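Putative capsular polysaccharide biosynthesis protein (Streptococcus pneumoniae serotype 4, PDB 6EWJ) probably acts as a pyridoxal phosphate-dependent sugar aminotransferase in the biosynthesis of pneumococcal teichoic acid. Local coordinates at residues F168-L181 / A194-F207. Residues are numbered along the deposited sequence; the frame is centred on the assembly and turned at random.
Sequences FNRIVIVSDSAHAL and ADFTSFSFHAVKNF
D195 and R170 clasp each other where strands 172-177 and 196-200 begin to run side by side. The guanidinium meets the carboxylate end-on, R170 NH1 to D195 OD2 at 2.7 Å and R170 NH2 to D195 OD1 at 2.9 Å, both nearly straight and on the syn side of the oxygens, with the two planes 28° apart. OD2 spends its anti lone pair on the backbone N of I173, so three bonds fix the carboxylate's rotation. Crowded between backbone N and carbonyl carbon (chi1 53°), CG of R170 starts an extended chain whose guanidinium has F168 CD2 over one face; NH1 also donates to I171 O.

Beyond this clamp the strands pair in parallel, S175 N donating to F196 O and S175 O accepting from S198 N. T197 CG2 presses on CB of S177 and lies over one face of the F199 ring, toward its rim. L181 takes the opposite face. Its CB lies 3.8 Å from F199 CD1; with CG anti to the backbone N (chi1 -178°), CD1 rests over the ring in a CH-pi contact, and CD2 reaches 3.5 Å to CG of F207, over that ring's face.

At the C-terminal ends, CE of K205 comes to the edge of the H179 ring, 3.6 Å from CD2, while ND1 of H179 is held by the backbone N of A138. D176 OD1 closes an Asx turn with A178 N, and OD2 is hydrogen-bonded to S93 OG. H179 and S200 contact pyridoxal phosphate when it is bound, and K205 is the predicted Schiff-base lysine: in this apo structure the strand ends and following loops contribute to the cofactor site, consistent with a fold-type I aminotransferase.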
loop_
_atom_site.group_PDB
_atom_site.type_symbol
_atom_site.label_atom_id
_atom_site.label_comp_id
_atom_site.label_asym_id
_atom_site.label_seq_id
_atom_site.Cartn_x
_atom_site.Cartn_y
_atom_site.Cartn_z
ATOM N N PHE A 168 7.832 -13.849 -23.414
ATOM C CA PHE A 168 9.291 -13.846 -23.300
ATOM C C PHE A 168 9.953 -15.132 -23.774
ATOM O O PHE A 168 10.903 -15.125 -24.556
ATOM C CB PHE A 168 9.635 -13.459 -21.839
ATOM C CG PHE A 168 9.532 -11.994 -21.576
ATOM C CD1 PHE A 168 8.352 -11.439 -21.092
ATOM C CD2 PHE A 168 10.589 -11.144 -21.870
ATOM C CE1 PHE A 168 8.262 -10.085 -20.866
ATOM C CE2 PHE A 168 10.504 -9.787 -21.642
ATOM C CZ PHE A 168 9.333 -9.259 -21.133
ATOM N N ASN A 169 9.413 -16.230 -23.303
ATOM C CA ASN A 169 9.958 -17.544 -23.459
ATOM C C ASN A 169 11.382 -17.831 -22.933
ATOM O O ASN A 169 12.080 -18.728 -23.410
ATOM C CB ASN A 169 9.737 -18.150 -24.854
ATOM C CG ASN A 169 9.270 -19.600 -24.755
ATOM O OD1 ASN A 169 10.019 -20.546 -25.021
ATOM N ND2 ASN A 169 8.040 -19.777 -24.263
ATOM N N ARG A 170 11.740 -17.083 -21.903
ATOM C CA ARG A 170 12.992 -17.216 -21.206
ATOM C C ARG A 170 12.817 -16.640 -19.792
ATOM O O ARG A 170 11.751 -16.089 -19.456
ATOM C CB ARG A 170 14.089 -16.464 -21.974
ATOM C CG ARG A 170 13.786 -14.994 -22.306
ATOM C CD ARG A 170 15.088 -14.218 -22.556
ATOM N NE ARG A 170 14.864 -12.823 -22.970
ATOM C CZ ARG A 170 14.648 -11.799 -22.146
ATOM N NH1 ARG A 170 14.572 -11.977 -20.831
ATOM N NH2 ARG A 170 14.481 -10.577 -22.638
ATOM N N ILE A 171 13.868 -16.735 -18.990
ATOM C CA ILE A 171 13.927 -16.065 -17.688
ATOM C C ILE A 171 13.771 -14.565 -17.902
ATOM O O ILE A 171 14.414 -13.995 -18.772
ATOM C CB ILE A 171 15.252 -16.373 -16.946
ATOM C CG1 ILE A 171 15.295 -17.845 -16.522
ATOM C CG2 ILE A 171 15.388 -15.522 -15.683
ATOM C CD1 ILE A 171 16.665 -18.380 -16.177
ATOM N N VAL A 172 12.925 -13.936 -17.093
ATOM C CA VAL A 172 12.679 -12.504 -17.179
ATOM C C VAL A 172 13.623 -11.825 -16.193
ATOM O O VAL A 172 13.768 -12.292 -15.020
ATOM C CB VAL A 172 11.184 -12.173 -16.918
ATOM C CG1 VAL A 172 10.963 -10.663 -16.821
ATOM C CG2 VAL A 172 10.294 -12.764 -18.012
ATOM N N ILE A 173 14.253 -10.720 -16.626
ATOM C CA ILE A 173 15.181 -10.011 -15.776
ATOM C C ILE A 173 14.553 -8.758 -15.277
ATOM O O ILE A 173 14.219 -7.904 -16.072
ATOM C CB ILE A 173 16.519 -9.697 -16.472
ATOM C CG1 ILE A 173 17.152 -10.993 -16.979
ATOM C CG2 ILE A 173 17.448 -9.009 -15.483
ATOM C CD1 ILE A 173 18.447 -10.800 -17.733
ATOM N N VAL A 174 14.411 -8.662 -13.950
ATOM C CA VAL A 174 13.717 -7.565 -13.300
ATOM C C VAL A 174 14.719 -6.808 -12.459
ATOM O O VAL A 174 15.191 -7.313 -11.425
ATOM C CB VAL A 174 12.596 -8.069 -12.396
ATOM C CG1 VAL A 174 11.958 -6.917 -11.629
ATOM C CG2 VAL A 174 11.583 -8.849 -13.227
ATOM N N SER A 175 14.990 -5.572 -12.838
ATOM C CA SER A 175 15.904 -4.720 -12.088
ATOM C C SER A 175 15.305 -4.162 -10.800
ATOM O O SER A 175 14.275 -3.440 -10.854
ATOM C CB SER A 175 16.351 -3.518 -12.943
ATOM O OG SER A 175 17.118 -2.615 -12.123
ATOM N N ASP A 176 15.955 -4.431 -9.661
ATOM C CA ASP A 176 15.725 -3.623 -8.484
ATOM C C ASP A 176 16.547 -2.358 -8.541
ATOM O O ASP A 176 17.716 -2.336 -8.146
ATOM C CB ASP A 176 15.987 -4.394 -7.190
ATOM C CG ASP A 176 15.734 -3.555 -5.954
ATOM O OD1 ASP A 176 15.435 -2.341 -6.059
ATOM O OD2 ASP A 176 15.847 -4.102 -4.825
ATOM N N SER A 177 15.924 -1.303 -9.089
ATOM C CA SER A 177 16.524 0.045 -9.210
ATOM C C SER A 177 16.070 1.033 -8.130
ATOM O O SER A 177 15.955 2.238 -8.356
ATOM C CB SER A 177 16.244 0.613 -10.591
ATOM O OG SER A 177 17.076 -0.019 -11.539
ATOM N N ALA A 178 15.851 0.540 -6.934
ATOM C CA ALA A 178 15.507 1.423 -5.853
ATOM C C ALA A 178 16.558 2.560 -5.742
ATOM O O ALA A 178 16.212 3.665 -5.405
ATOM C CB ALA A 178 15.349 0.642 -4.539
ATOM N N HIS A 179 17.832 2.230 -5.938
ATOM C CA HIS A 179 18.905 3.160 -5.751
ATOM C C HIS A 179 19.327 3.845 -7.035
ATOM O O HIS A 179 20.285 4.606 -7.018
ATOM C CB HIS A 179 20.131 2.434 -5.193
ATOM C CG HIS A 179 19.909 1.737 -3.888
ATOM N ND1 HIS A 179 20.884 0.962 -3.317
ATOM C CD2 HIS A 179 18.864 1.716 -3.024
ATOM C CE1 HIS A 179 20.456 0.476 -2.165
ATOM N NE2 HIS A 179 19.226 0.920 -1.956
ATOM N N ALA A 180 18.622 3.600 -8.141
ATOM C CA ALA A 180 19.188 3.843 -9.481
ATOM C C ALA A 180 18.352 4.687 -10.427
ATOM O O ALA A 180 18.645 4.728 -11.628
ATOM C CB ALA A 180 19.595 2.533 -10.137
ATOM N N LEU A 181 17.379 5.447 -9.903
ATOM C CA LEU A 181 16.703 6.387 -10.800
ATOM C C LEU A 181 17.730 7.409 -11.328
ATOM O O LEU A 181 18.395 8.102 -10.523
ATOM C CB LEU A 181 15.580 7.106 -10.134
ATOM C CG LEU A 181 14.817 8.067 -11.071
ATOM C CD1 LEU A 181 14.008 7.321 -12.140
ATOM C CD2 LEU A 181 13.943 8.960 -10.206
ATOM N N ALA A 194 16.687 -3.621 -18.184
ATOM C CA ALA A 194 16.062 -4.857 -17.795
ATOM C C ALA A 194 14.723 -4.989 -18.487
ATOM O O ALA A 194 14.194 -4.026 -19.039
ATOM C CB ALA A 194 15.884 -4.887 -16.295
ATOM N N ASP A 195 14.190 -6.199 -18.457
ATOM C CA ASP A 195 12.829 -6.453 -18.943
ATOM C C ASP A 195 11.779 -5.636 -18.180
ATOM O O ASP A 195 10.916 -4.969 -18.758
ATOM C CB ASP A 195 12.530 -7.945 -18.889
ATOM C CG ASP A 195 13.426 -8.746 -19.785
ATOM O OD1 ASP A 195 13.634 -8.358 -20.966
ATOM O OD2 ASP A 195 13.928 -9.806 -19.335
ATOM N N PHE A 196 11.874 -5.660 -16.874
ATOM C CA PHE A 196 11.063 -4.804 -15.997
ATOM C C PHE A 196 11.996 -4.162 -14.983
ATOM O O PHE A 196 13.061 -4.744 -14.648
ATOM C CB PHE A 196 9.979 -5.617 -15.238
ATOM C CG PHE A 196 8.932 -6.229 -16.105
ATOM C CD1 PHE A 196 9.177 -7.421 -16.775
ATOM C CD2 PHE A 196 7.683 -5.659 -16.209
ATOM C CE1 PHE A 196 8.210 -7.995 -17.572
ATOM C CE2 PHE A 196 6.690 -6.232 -16.987
ATOM C CZ PHE A 196 6.953 -7.401 -17.681
ATOM N N THR A 197 11.599 -2.995 -14.476
ATOM C CA THR A 197 12.365 -2.286 -13.454
ATOM C C THR A 197 11.437 -1.728 -12.364
ATOM O O THR A 197 10.393 -1.127 -12.679
ATOM C CB THR A 197 13.217 -1.154 -14.074
ATOM O OG1 THR A 197 14.039 -1.691 -15.126
ATOM C CG2 THR A 197 14.104 -0.481 -13.040
ATOM N N SER A 198 11.839 -1.880 -11.100
ATOM C CA SER A 198 11.245 -1.111 -9.986
ATOM C C SER A 198 12.156 -0.013 -9.473
ATOM O O SER A 198 13.334 -0.215 -9.268
ATOM C CB SER A 198 10.872 -2.008 -8.757
ATOM O OG SER A 198 11.958 -2.837 -8.445
ATOM N N PHE A 199 11.556 1.114 -9.183
ATOM C CA PHE A 199 12.196 2.258 -8.580
ATOM C C PHE A 199 11.569 2.607 -7.250
ATOM O O PHE A 199 10.375 2.306 -6.998
ATOM C CB PHE A 199 12.028 3.476 -9.501
ATOM C CG PHE A 199 12.788 3.384 -10.803
ATOM C CD1 PHE A 199 14.145 3.625 -10.842
ATOM C CD2 PHE A 199 12.122 3.103 -12.013
ATOM C CE1 PHE A 199 14.872 3.533 -12.042
ATOM C CE2 PHE A 199 12.828 3.024 -13.215
ATOM C CZ PHE A 199 14.189 3.259 -13.221
ATOM N N SER A 200 12.334 3.309 -6.421
ATOM C CA SER A 200 11.885 3.670 -5.072
ATOM C C SER A 200 11.999 5.183 -4.984
ATOM O O SER A 200 13.022 5.728 -5.346
ATOM C CB SER A 200 12.762 3.102 -3.962
ATOM O OG SER A 200 12.354 3.572 -2.687
ATOM N N PHE A 201 10.976 5.786 -4.383
ATOM C CA PHE A 201 10.950 7.194 -4.056
ATOM C C PHE A 201 10.758 7.370 -2.560
ATOM O O PHE A 201 10.190 8.377 -2.084
ATOM C CB PHE A 201 9.797 7.917 -4.826
ATOM C CG PHE A 201 9.637 7.520 -6.250
ATOM C CD1 PHE A 201 10.725 7.325 -7.099
ATOM C CD2 PHE A 201 8.383 7.451 -6.794
ATOM C CE1 PHE A 201 10.539 6.987 -8.436
ATOM C CE2 PHE A 201 8.190 7.169 -8.156
ATOM C CZ PHE A 201 9.260 6.900 -8.951
ATOM N N HIS A 202 11.239 6.401 -1.775
ATOM C CA HIS A 202 11.210 6.493 -0.318
ATOM C C HIS A 202 11.925 7.741 0.192
ATOM O O HIS A 202 12.842 8.281 -0.517
ATOM C CB HIS A 202 11.810 5.212 0.281
ATOM C CG HIS A 202 11.770 5.173 1.774
ATOM N ND1 HIS A 202 12.828 5.585 2.559
ATOM C CD2 HIS A 202 10.813 4.760 2.627
ATOM C CE1 HIS A 202 12.508 5.445 3.837
ATOM N NE2 HIS A 202 11.277 4.971 3.904
ATOM N N ALA A 203 11.510 8.240 1.363
ATOM C CA ALA A 203 12.103 9.453 2.006
ATOM C C ALA A 203 13.620 9.626 1.903
ATOM O O ALA A 203 14.114 10.745 1.836
ATOM C CB ALA A 203 11.684 9.541 3.466
ATOM N N VAL A 204 14.362 8.507 1.913
ATOM C CA VAL A 204 15.802 8.513 1.973
ATOM C C VAL A 204 16.472 8.333 0.587
ATOM O O VAL A 204 17.700 8.302 0.512
ATOM C CB VAL A 204 16.378 7.493 3.010
ATOM C CG1 VAL A 204 15.672 7.622 4.361
ATOM C CG2 VAL A 204 16.327 6.032 2.539
ATOM N N LYS A 205 15.679 8.251 -0.489
ATOM C CA LYS A 205 16.214 7.989 -1.833
ATOM C C LYS A 205 16.585 9.292 -2.581
ATOM O O LYS A 205 16.292 10.405 -2.079
ATOM C CB LYS A 205 15.252 7.094 -2.620
ATOM C CG LYS A 205 15.742 5.678 -2.750
ATOM C CD LYS A 205 15.795 5.001 -1.404
ATOM C CE LYS A 205 16.275 3.600 -1.463
ATOM N NZ LYS A 205 16.284 3.010 -0.112
ATOM N N ASN A 206 17.327 9.190 -3.696
ATOM C CA ASN A 206 17.764 10.386 -4.414
ATOM C C ASN A 206 16.590 11.268 -4.842
ATOM O O ASN A 206 16.704 12.497 -4.863
ATOM C CB ASN A 206 18.515 10.064 -5.702
ATOM C CG ASN A 206 19.950 9.636 -5.476
ATOM O OD1 ASN A 206 20.306 9.217 -4.367
ATOM N ND2 ASN A 206 20.764 9.674 -6.555
ATOM N N PHE A 207 15.503 10.622 -5.220
ATOM C CA PHE A 207 14.253 11.255 -5.722
ATOM C C PHE A 207 13.208 10.743 -4.771
ATOM O O PHE A 207 13.069 9.551 -4.604
ATOM C CB PHE A 207 14.045 10.742 -7.170
ATOM C CG PHE A 207 12.728 11.163 -7.824
ATOM C CD1 PHE A 207 11.517 10.534 -7.493
ATOM C CD2 PHE A 207 12.730 12.096 -8.847
ATOM C CE1 PHE A 207 10.320 10.889 -8.128
ATOM C CE2 PHE A 207 11.552 12.441 -9.468
ATOM C CZ PHE A 207 10.346 11.862 -9.105
HETATM O O HOH W 1 17.674 6.447 -5.374
#